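Local atomic coordinates of cystalysin (Treponema denticola, PDB entry 1C7N), a protein that binds pyridoxal-5'-phosphate and has the fold of the class I and II aminotransferase family of pyridoxal-phosphate-binding proteins. Residues Asp90-Thr95 against Arg258-Thr262; Val98-Val102 against Thr232-Pro236; Lys166-Ser172 against Leu198-Glu204. All blocks are in the same frame, centred on the assembly; numbering follows the deposited sequence.

Contact 1 of 3, residues Asp90-Thr95 against Arg258-Thr262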
loop_
_atom_site.group_PDB
_atom_site.type_symbol
_atom_site.label_atom_id
_atom_site.label_comp_id
_atom_site.label_asym_id
_atom_site.label_seq_id
_atom_site.Cartn_x
_atom_site.Cartn_y
_atom_site.Cartn_z
ATOM N N ASP A 90 12.760 2.040 16.854
ATOM C CA ASP A 90 12.054 3.242 16.444
ATOM C C ASP A 90 12.653 3.946 15.228
ATOM O O ASP A 90 12.195 5.014 14.846
ATOM C CB ASP A 90 11.922 4.217 17.625
ATOM C CG ASP A 90 13.246 4.516 18.300
ATOM O OD1 ASP A 90 13.239 5.287 19.286
ATOM O OD2 ASP A 90 14.289 3.986 17.854
ATOM N N TRP A 91 13.666 3.336 14.617
ATOM C CA TRP A 91 14.304 3.884 13.414
ATOM C C TRP A 91 13.566 3.387 12.163
ATOM O O TRP A 91 13.725 3.943 11.075
ATOM C CB TRP A 91 15.748 3.394 13.301
ATOM C CG TRP A 91 16.735 4.003 14.236
ATOM C CD1 TRP A 91 16.478 4.658 15.403
ATOM C CD2 TRP A 91 18.159 3.951 14.106
ATOM N NE1 TRP A 91 17.659 5.017 16.014
ATOM C CE2 TRP A 91 18.705 4.595 15.239
ATOM C CE3 TRP A 91 19.029 3.419 13.142
ATOM C CZ2 TRP A 91 20.085 4.723 15.436
ATOM C CZ3 TRP A 91 20.405 3.546 13.337
ATOM C CH2 TRP A 91 20.917 4.195 14.478
ATOM N N ILE A 92 12.771 2.335 12.329
ATOM C CA ILE A 92 12.042 1.712 11.224
ATOM C C ILE A 92 10.712 2.352 10.835
ATOM O O ILE A 92 9.777 2.378 11.629
ATOM C CB ILE A 92 11.750 0.226 11.533
ATOM C CG1 ILE A 92 13.045 -0.502 11.893
ATOM C CG2 ILE A 92 11.104 -0.454 10.322
ATOM C CD1 ILE A 92 12.811 -1.892 12.446
ATOM N N ILE A 93 10.636 2.855 9.607
ATOM C CA ILE A 93 9.401 3.452 9.090
ATOM C C ILE A 93 8.955 2.585 7.908
ATOM O O ILE A 93 9.760 2.261 7.029
ATOM C CB ILE A 93 9.619 4.906 8.611
ATOM C CG1 ILE A 93 10.119 5.771 9.776
ATOM C CG2 ILE A 93 8.314 5.470 8.050
ATOM C CD1 ILE A 93 9.186 5.799 10.979
ATOM N N ASN A 94 7.677 2.220 7.885
ATOM C CA ASN A 94 7.156 1.355 6.827
ATOM C C ASN A 94 6.439 2.050 5.676
ATOM O O ASN A 94 5.730 3.041 5.867
ATOM C CB ASN A 94 6.204 0.313 7.425
ATOM C CG ASN A 94 6.872 -0.548 8.486
ATOM O OD1 ASN A 94 6.409 -0.616 9.623
ATOM N ND2 ASN A 94 7.959 -1.213 8.114
ATOM N N THR A 95 6.633 1.506 4.478
ATOM C CA THR A 95 5.988 2.008 3.272
ATOM C C THR A 95 5.645 0.791 2.431
ATOM O O THR A 95 6.232 -0.275 2.609
ATOM C CB THR A 95 6.913 2.922 2.446
ATOM O OG1 THR A 95 8.058 2.179 2.016
ATOM C CG2 THR A 95 7.361 4.122 3.273
ATOM N N ARG A 258 13.338 11.482 10.226
ATOM C CA ARG A 258 12.364 10.406 10.327
ATOM C C ARG A 258 10.945 10.953 10.413
ATOM O O ARG A 258 10.050 10.496 9.703
ATOM C CB ARG A 258 12.659 9.534 11.551
ATOM C CG ARG A 258 11.774 8.297 11.664
ATOM C CD ARG A 258 12.313 7.311 12.696
ATOM N NE ARG A 258 12.309 7.846 14.056
ATOM C CZ ARG A 258 13.396 7.999 14.810
ATOM N NH1 ARG A 258 14.591 7.662 14.344
ATOM N NH2 ARG A 258 13.288 8.472 16.045
ATOM N N GLU A 259 10.743 11.940 11.280
ATOM C CA GLU A 259 9.425 12.533 11.454
ATOM C C GLU A 259 8.949 13.310 10.230
ATOM O O GLU A 259 7.746 13.434 10.007
ATOM C CB GLU A 259 9.414 13.416 12.711
ATOM C CG GLU A 259 9.380 12.598 14.003
ATOM C CD GLU A 259 9.677 13.414 15.251
ATOM O OE1 GLU A 259 9.101 14.512 15.411
ATOM O OE2 GLU A 259 10.482 12.945 16.081
ATOM N N ARG A 260 9.882 13.823 9.432
ATOM C CA ARG A 260 9.510 14.557 8.224
ATOM C C ARG A 260 9.105 13.571 7.129
ATOM O O ARG A 260 8.179 13.822 6.354
ATOM C CB ARG A 260 10.672 15.421 7.715
ATOM C CG ARG A 260 10.940 16.682 8.534
ATOM C CD ARG A 260 11.091 17.900 7.628
ATOM N NE ARG A 260 12.271 17.848 6.772
ATOM C CZ ARG A 260 12.418 18.572 5.666
ATOM N NH1 ARG A 260 11.459 19.399 5.281
ATOM N NH2 ARG A 260 13.524 18.478 4.944
ATOM N N PHE A 261 9.821 12.454 7.064
ATOM C CA PHE A 261 9.543 11.411 6.081
ATOM C C PHE A 261 8.166 10.822 6.380
ATOM O O PHE A 261 7.368 10.568 5.477
ATOM C CB PHE A 261 10.604 10.310 6.184
ATOM C CG PHE A 261 10.420 9.193 5.200
ATOM C CD1 PHE A 261 10.947 9.283 3.915
ATOM C CD2 PHE A 261 9.719 8.046 5.558
ATOM C CE1 PHE A 261 10.778 8.242 3.003
ATOM C CE2 PHE A 261 9.543 7.002 4.653
ATOM C CZ PHE A 261 10.075 7.099 3.372
ATOM N N THR A 262 7.897 10.616 7.664
ATOM C CA THR A 262 6.631 10.054 8.115
ATOM C C THR A 262 5.442 10.974 7.845
ATOM O O THR A 262 4.376 10.517 7.422
ATOM C CB THR A 262 6.695 9.748 9.614
ATOM O OG1 THR A 262 7.734 8.793 9.851
ATOM C CG2 THR A 262 5.371 9.196 10.107
#

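Contact 2 of 3, residues Val98-Val102 against Thr232-Pro236. With PLP (pyridoxal-5'-phosphate), chain I.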
loop_
_atom_site.group_PDB
_atom_site.type_symbol
_atom_site.label_atom_id
_atom_site.label_comp_id
_atom_site.label_asym_id
_atom_site.label_seq_id
_atom_site.Cartn_x
_atom_site.Cartn_y
_atom_site.Cartn_z
ATOM N N VAL A 98 9.583 0.241 -1.975
ATOM C CA VAL A 98 10.706 1.158 -1.955
ATOM C C VAL A 98 10.517 2.351 -2.885
ATOM O O VAL A 98 10.869 3.472 -2.527
ATOM C CB VAL A 98 12.010 0.418 -2.323
ATOM C CG1 VAL A 98 13.168 1.404 -2.439
ATOM C CG2 VAL A 98 12.311 -0.629 -1.264
ATOM N N VAL A 99 9.966 2.128 -4.075
ATOM C CA VAL A 99 9.772 3.235 -5.002
ATOM C C VAL A 99 8.926 4.337 -4.371
ATOM O O VAL A 99 9.291 5.510 -4.429
ATOM C CB VAL A 99 9.135 2.767 -6.328
ATOM C CG1 VAL A 99 8.856 3.969 -7.228
ATOM C CG2 VAL A 99 10.081 1.789 -7.031
ATOM N N PRO A 100 7.783 3.982 -3.758
ATOM C CA PRO A 100 6.971 5.038 -3.141
ATOM C C PRO A 100 7.770 5.768 -2.055
ATOM O O PRO A 100 7.599 6.973 -1.844
ATOM C CB PRO A 100 5.781 4.271 -2.570
ATOM C CG PRO A 100 5.613 3.152 -3.554
ATOM C CD PRO A 100 7.050 2.705 -3.786
ATOM N N ALA A 101 8.645 5.036 -1.369
ATOM C CA ALA A 101 9.459 5.636 -0.319
ATOM C C ALA A 101 10.444 6.622 -0.940
ATOM O O ALA A 101 10.710 7.684 -0.370
ATOM C CB ALA A 101 10.202 4.562 0.452
ATOM N N VAL A 102 10.980 6.275 -2.107
ATOM C CA VAL A 102 11.918 7.160 -2.789
ATOM C C VAL A 102 11.182 8.416 -3.258
ATOM O O VAL A 102 11.664 9.535 -3.068
ATOM C CB VAL A 102 12.582 6.460 -3.995
ATOM C CG1 VAL A 102 13.409 7.462 -4.791
ATOM C CG2 VAL A 102 13.466 5.318 -3.504
ATOM N N THR A 232 17.986 4.968 4.603
ATOM C CA THR A 232 18.313 3.701 3.963
ATOM C C THR A 232 17.056 2.893 3.678
ATOM O O THR A 232 16.280 2.592 4.591
ATOM C CB THR A 232 19.268 2.861 4.840
ATOM O OG1 THR A 232 20.503 3.570 5.022
ATOM C CG2 THR A 232 19.556 1.526 4.180
ATOM N N PHE A 233 16.857 2.554 2.406
ATOM C CA PHE A 233 15.690 1.784 1.987
ATOM C C PHE A 233 15.988 0.290 1.947
ATOM O O PHE A 233 16.911 -0.149 1.260
ATOM C CB PHE A 233 15.219 2.223 0.592
ATOM C CG PHE A 233 15.104 3.714 0.423
ATOM C CD1 PHE A 233 16.224 4.478 0.116
ATOM C CD2 PHE A 233 13.875 4.356 0.564
ATOM C CE1 PHE A 233 16.126 5.861 -0.048
ATOM C CE2 PHE A 233 13.768 5.740 0.404
ATOM C CZ PHE A 233 14.897 6.491 0.096
ATOM N N THR A 234 15.224 -0.492 2.705
ATOM C CA THR A 234 15.408 -1.942 2.706
ATOM C C THR A 234 14.040 -2.589 2.646
ATOM O O THR A 234 13.017 -1.938 2.886
ATOM C CB THR A 234 16.102 -2.466 3.985
ATOM O OG1 THR A 234 15.143 -2.536 5.050
ATOM C CG2 THR A 234 17.246 -1.554 4.391
ATOM N N ALA A 235 14.024 -3.877 2.324
ATOM C CA ALA A 235 12.781 -4.622 2.244
ATOM C C ALA A 235 13.107 -6.083 1.984
ATOM O O ALA A 235 14.195 -6.413 1.508
ATOM C CB ALA A 235 11.899 -4.071 1.119
ATOM N N PRO A 236 12.172 -6.984 2.312
ATOM C CA PRO A 236 12.384 -8.417 2.098
ATOM C C PRO A 236 11.877 -8.872 0.723
ATOM O O PRO A 236 12.094 -10.017 0.331
ATOM C CB PRO A 236 11.582 -9.041 3.235
ATOM C CG PRO A 236 10.365 -8.145 3.262
ATOM C CD PRO A 236 10.980 -6.752 3.155
HETATM N N1 PLP I . 14.968 -0.438 -5.888
HETATM C C2 PLP I . 15.713 -1.198 -6.811
HETATM C C2A PLP I . 17.135 -0.719 -7.039
HETATM C C3 PLP I . 15.057 -2.395 -7.344
HETATM O O3 PLP I . 15.768 -3.005 -8.293
HETATM C C4 PLP I . 13.766 -2.749 -6.884
HETATM C C4A PLP I . 13.115 -3.985 -7.316
HETATM C C5 PLP I . 13.103 -1.867 -5.871
HETATM C C6 PLP I . 13.709 -0.729 -5.423
HETATM C C5A PLP I . 11.907 -2.474 -5.144
HETATM O O4P PLP I . 10.673 -1.875 -5.111
HETATM P P PLP I . 9.614 -2.678 -4.173
HETATM O O1P PLP I . 8.343 -2.079 -4.574
HETATM O O2P PLP I . 9.955 -2.385 -2.723
HETATM O O3P PLP I . 9.662 -4.117 -4.451
#

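Contact 3 of 3, residues Lys166-Ser172 against Leu198-Glu204. With PLP (pyridoxal-5'-phosphate), chain I.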
loop_
_atom_site.group_PDB
_atom_site.type_symbol
_atom_site.label_atom_id
_atom_site.label_comp_id
_atom_site.label_asym_id
_atom_site.label_seq_id
_atom_site.Cartn_x
_atom_site.Cartn_y
_atom_site.Cartn_z
ATOM N N LYS A 166 20.639 18.619 -3.603
ATOM C CA LYS A 166 20.273 18.358 -2.220
ATOM C C LYS A 166 20.543 16.963 -1.689
ATOM O O LYS A 166 20.568 16.765 -0.476
ATOM C CB LYS A 166 18.792 18.692 -2.024
ATOM C CG LYS A 166 18.418 20.086 -2.514
ATOM C CD LYS A 166 19.231 21.155 -1.798
ATOM C CE LYS A 166 18.963 22.536 -2.371
ATOM N NZ LYS A 166 19.734 23.589 -1.649
ATOM N N ALA A 167 20.750 15.996 -2.574
ATOM C CA ALA A 167 20.995 14.640 -2.109
ATOM C C ALA A 167 21.579 13.705 -3.153
ATOM O O ALA A 167 21.556 13.979 -4.354
ATOM C CB ALA A 167 19.696 14.040 -1.560
ATOM N N LEU A 168 22.100 12.590 -2.657
ATOM C CA LEU A 168 22.679 11.547 -3.485
ATOM C C LEU A 168 21.808 10.300 -3.359
ATOM O O LEU A 168 21.716 9.704 -2.285
ATOM C CB LEU A 168 24.103 11.222 -3.025
ATOM C CG LEU A 168 24.725 9.967 -3.650
ATOM C CD1 LEU A 168 24.748 10.110 -5.166
ATOM C CD2 LEU A 168 26.136 9.761 -3.109
ATOM N N LEU A 169 21.153 9.926 -4.454
ATOM C CA LEU A 169 20.308 8.735 -4.475
ATOM C C LEU A 169 21.227 7.595 -4.910
ATOM O O LEU A 169 21.594 7.490 -6.077
ATOM C CB LEU A 169 19.159 8.927 -5.467
ATOM C CG LEU A 169 18.077 7.846 -5.541
ATOM C CD1 LEU A 169 17.598 7.471 -4.141
ATOM C CD2 LEU A 169 16.917 8.364 -6.387
ATOM N N PHE A 170 21.574 6.741 -3.954
ATOM C CA PHE A 170 22.502 5.640 -4.172
ATOM C C PHE A 170 21.862 4.250 -4.245
ATOM O O PHE A 170 20.933 3.943 -3.499
ATOM C CB PHE A 170 23.535 5.674 -3.042
ATOM C CG PHE A 170 24.823 4.979 -3.361
ATOM C CD1 PHE A 170 25.638 5.437 -4.390
ATOM C CD2 PHE A 170 25.235 3.877 -2.615
ATOM C CE1 PHE A 170 26.847 4.810 -4.671
ATOM C CE2 PHE A 170 26.435 3.246 -2.889
ATOM C CZ PHE A 170 27.246 3.712 -3.918
ATOM N N CYS A 171 22.374 3.408 -5.138
ATOM C CA CYS A 171 21.858 2.043 -5.282
ATOM C C CYS A 171 22.974 1.078 -4.879
ATOM O O CYS A 171 24.047 1.068 -5.494
ATOM C CB CYS A 171 21.428 1.785 -6.731
ATOM S SG CYS A 171 20.361 0.332 -6.975
ATOM N N SER A 172 22.725 0.268 -3.850
ATOM C CA SER A 172 23.749 -0.655 -3.360
ATOM C C SER A 172 23.193 -1.921 -2.700
ATOM O O SER A 172 22.610 -1.844 -1.616
ATOM C CB SER A 172 24.637 0.097 -2.357
ATOM O OG SER A 172 25.514 -0.771 -1.672
ATOM N N LEU A 198 24.917 17.453 1.186
ATOM C CA LEU A 198 24.126 16.404 0.562
ATOM C C LEU A 198 23.578 15.431 1.587
ATOM O O LEU A 198 24.236 15.094 2.568
ATOM C CB LEU A 198 24.961 15.615 -0.449
ATOM C CG LEU A 198 25.268 16.215 -1.821
ATOM C CD1 LEU A 198 26.170 15.260 -2.589
ATOM C CD2 LEU A 198 23.975 16.458 -2.586
ATOM N N MET A 199 22.354 14.985 1.348
ATOM C CA MET A 199 21.712 14.019 2.213
ATOM C C MET A 199 22.038 12.700 1.522
ATOM O O MET A 199 22.430 12.707 0.357
ATOM C CB MET A 199 20.205 14.278 2.213
ATOM C CG MET A 199 19.457 13.670 3.370
ATOM S SD MET A 199 17.795 14.360 3.472
ATOM C CE MET A 199 17.025 13.173 4.564
ATOM N N LEU A 200 21.910 11.576 2.218
ATOM C CA LEU A 200 22.188 10.287 1.588
ATOM C C LEU A 200 20.963 9.379 1.595
ATOM O O LEU A 200 20.452 9.023 2.658
ATOM C CB LEU A 200 23.345 9.561 2.286
ATOM C CG LEU A 200 23.607 8.144 1.750
ATOM C CD1 LEU A 200 24.085 8.219 0.300
ATOM C CD2 LEU A 200 24.636 7.442 2.606
ATOM N N TRP A 201 20.497 9.015 0.404
ATOM C CA TRP A 201 19.353 8.121 0.260
ATOM C C TRP A 201 19.917 6.846 -0.362
ATOM O O TRP A 201 20.115 6.778 -1.573
ATOM C CB TRP A 201 18.291 8.721 -0.668
ATOM C CG TRP A 201 17.828 10.104 -0.290
ATOM C CD1 TRP A 201 17.920 10.703 0.939
ATOM C CD2 TRP A 201 17.182 11.051 -1.149
ATOM N NE1 TRP A 201 17.371 11.962 0.894
ATOM C CE2 TRP A 201 16.912 12.203 -0.374
ATOM C CE3 TRP A 201 16.805 11.039 -2.500
ATOM C CZ2 TRP A 201 16.284 13.329 -0.904
ATOM C CZ3 TRP A 201 16.181 12.158 -3.029
ATOM C CH2 TRP A 201 15.926 13.289 -2.232
ATOM N N SER A 202 20.174 5.845 0.472
ATOM C CA SER A 202 20.751 4.586 0.016
ATOM C C SER A 202 19.746 3.449 -0.153
ATOM O O SER A 202 19.173 2.957 0.828
ATOM C CB SER A 202 21.855 4.156 0.982
ATOM O OG SER A 202 22.599 3.076 0.456
ATOM N N ASP A 203 19.539 3.041 -1.404
ATOM C CA ASP A 203 18.615 1.956 -1.729
ATOM C C ASP A 203 19.406 0.653 -1.715
ATOM O O ASP A 203 20.195 0.376 -2.623
ATOM C CB ASP A 203 17.985 2.195 -3.109
ATOM C CG ASP A 203 16.963 1.130 -3.495
ATOM O OD1 ASP A 203 16.212 1.354 -4.478
ATOM O OD2 ASP A 203 16.909 0.067 -2.836
ATOM N N GLU A 204 19.201 -0.140 -0.670
ATOM C CA GLU A 204 19.916 -1.398 -0.528
ATOM C C GLU A 204 18.942 -2.576 -0.504
ATOM O O GLU A 204 19.127 -3.539 0.246
ATOM C CB GLU A 204 20.765 -1.360 0.753
ATOM C CG GLU A 204 21.455 -0.000 0.966
ATOM C CD GLU A 204 22.598 -0.028 1.970
ATOM O OE1 GLU A 204 22.672 -0.968 2.790
ATOM O OE2 GLU A 204 23.423 0.910 1.948
HETATM N N1 PLP I . 14.968 -0.438 -5.888
HETATM C C2 PLP I . 15.713 -1.198 -6.811
HETATM C C2A PLP I . 17.135 -0.719 -7.039
HETATM C C3 PLP I . 15.057 -2.395 -7.344
HETATM O O3 PLP I . 15.768 -3.005 -8.293
HETATM C C4 PLP I . 13.766 -2.749 -6.884
HETATM C C4A PLP I . 13.115 -3.985 -7.316
HETATM C C5 PLP I . 13.103 -1.867 -5.871
HETATM C C6 PLP I . 13.709 -0.729 -5.423
HETATM C C5A PLP I . 11.907 -2.474 -5.144
HETATM O O4P PLP I . 10.673 -1.875 -5.111
HETATM P P PLP I . 9.614 -2.678 -4.173
HETATM O O1P PLP I . 8.343 -2.079 -4.574
HETATM O O2P PLP I . 9.955 -2.385 -2.723
HETATM O O3P PLP I . 9.662 -4.117 -4.451
HETATM O O HOH W 1 25.746 0.163 0.815
#

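Contact 1 of 3, residues Asp90-Thr95 against Arg258-Thr262
Ile93 and Arg258 form the close-packed centre where strand 92-95 meets helix 255-267. CG1 of Ile93 lies 3.6 Å from CG of Arg258, and CD1 of Ile93 comes within 3.5 Å of OG1 of Thr262. That hydroxyl is turned back onto its own helix: it bonds to Arg258 O, which also accepts the backbone N-H of Thr262, the two donors arriving from opposite faces of the carbonyl plane. The isoleucine therefore packs against a hydroxyl already engaged within the helix. Its other branch, Ile93 CG2, is anti to the backbone N and meets the edge of the Phe261 ring in plane, 3.8 Å from Phe261 CD2. Two residues along, CG2 of Thr95 reaches the same ring edge, 3.9 Å from Phe261 CE2, while Thr95 OG1 bonds to Gly97 O.

Toward Asp90, which is exposed, the fit is of another kind. A bend in the Arg258 chain (chi3 64°) brings the guanidinium against the turn, with Asp90 O over one of its faces. Although Arg258 NE is 2.9 Å from Asp90 O, the angle is too poor for a hydrogen bond. Arg258 NH1 bonds instead to Ile252 O and passes obliquely by the indole, 3.7 Å from Trp91 CD1. Between Asp90 OD1 and Arg258 NH2, 4.5 Å apart, only an attraction of charges can act, since the oxygen lies well outside the guanidinium plane. Helix 255-267 thus packs on an outermost strand of this chain's mixed beta sheet, as part of the aminotransferase-like alpha/beta fold.

Contact 2 of 3, residues Val98-Val102 against Thr232-Pro236
Phe233 and Val98 account for most of the surface buried here, and Val102, like Ala101, adds a smaller share. The Phe233 ring is the central piece. With CG anti to its own carbonyl carbon (chi1 -48°), it extends from strand 230-234 against residues 98-102 of helix 98-109, where two residues meet it by face and by edge. Val102 sets CG2 over one face, 4.1 Å from the Phe233 ring centroid and 16° off the normal, a CH-pi contact displaced toward the rim. Ala101 comes to the edge, its CB 3.7 Å from Phe233 CD2 and near the ring plane. Val98 approaches obliquely and mainly at the root of the ring, with Val98 CG1 3.8 Å from Phe233 CB.

Val98 also faces pyridoxal-5'-phosphate. Val98 CG1, anti to the backbone N (chi1 174°), lies between the phenylalanine and the ligand, 3.7 Å from C6 of the pyridine ring of pyridoxal-5'-phosphate. Val98 CG2 is 3.3 Å from O2P of pyridoxal-5'-phosphate and, more loosely, near CB of Ala235. Meanwhile the backbone N of Val98 donates a fairly straight hydrogen bond of 2.8 Å to the same phosphate oxygen, O2P. One residue thus holds the phosphate with its main chain while its side chain touches both pyridoxal-5'-phosphate and Phe233. Its carbonyl is used as well, accepting the N-H of Val102.

The contact is buried between helix 98-109 and the sheet. Ile250 of strand 248-251 touches both Ala101 and Phe233, Trp201 of strand 199-203 packs on Phe233 from the other neighbouring strand, and Pro100 of helix 98-109 packs on Ser269 of the second subunit.

Contact 3 of 3, residues Lys166-Ser172 against Leu198-Glu204
Ala167 sets its CB over one face of the Trp201 indole, 3.7 Å from the centroid of the six-membered ring and 18° off its normal, a CH-pi contact between two parallel strands. Trp201 CG lies anti to the carbonyl carbon (chi1 -54°), which lays the indole against that methyl. Leu169 CD1 sits at the indole edge, 4.0 Å from Trp201 CE3. In the indole plane, NE1 gives a weak hydrogen bond to Met199 SD.

On the other face of the sheet, Phe170 turns its ring edge to Ser202, with Phe170 CD2 4.1 Å from Ser202 OG. That hydroxyl is bonded to Glu204 OE2, and a water joins the same oxygen to Ser172 OG. Six backbone hydrogen bonds hold the register, ending in a nearly straight one of 2.8 Å from Ser172 N to Asp203 O.

At this C-terminal end Cys171 SG lies 3.4 Å from C2A of pyridoxal-5'-phosphate, and Asp203 OD1 is 2.6 Å from its pyridine nitrogen N1. Asp203 OD2 is held by Ile205 N.

Helix 183-195 links the strands into a beta-alpha-beta unit, flanked by strands 115-118 and 230-234, with helix 98-109 against the Trp201 face.

In the fold
From the N terminus, strand 92-95 leads directly into helix 98-109, opening contacts 1 and 2 almost together. Contact 3 closes first, when strand 199-203 comes to lie beside strand 165-171 after the crossover through helix 183-195. Strand 230-234 then closes contact 2, and helix 255-267 closes contact 1, so the three loops nest one inside another without crossing. All reach the same seven-stranded sheet: contact 1 at an outermost strand, contacts 2 and 3 further in. Contacts 1 and 2 touch through Phe261 and Ala101; contacts 2 and 3 are joined by probable backbone hydrogen bonds, Phe233 N to Ser202 O and Glu204 N to Phe233 O, and both touch the bound pyridoxal-5'-phosphate.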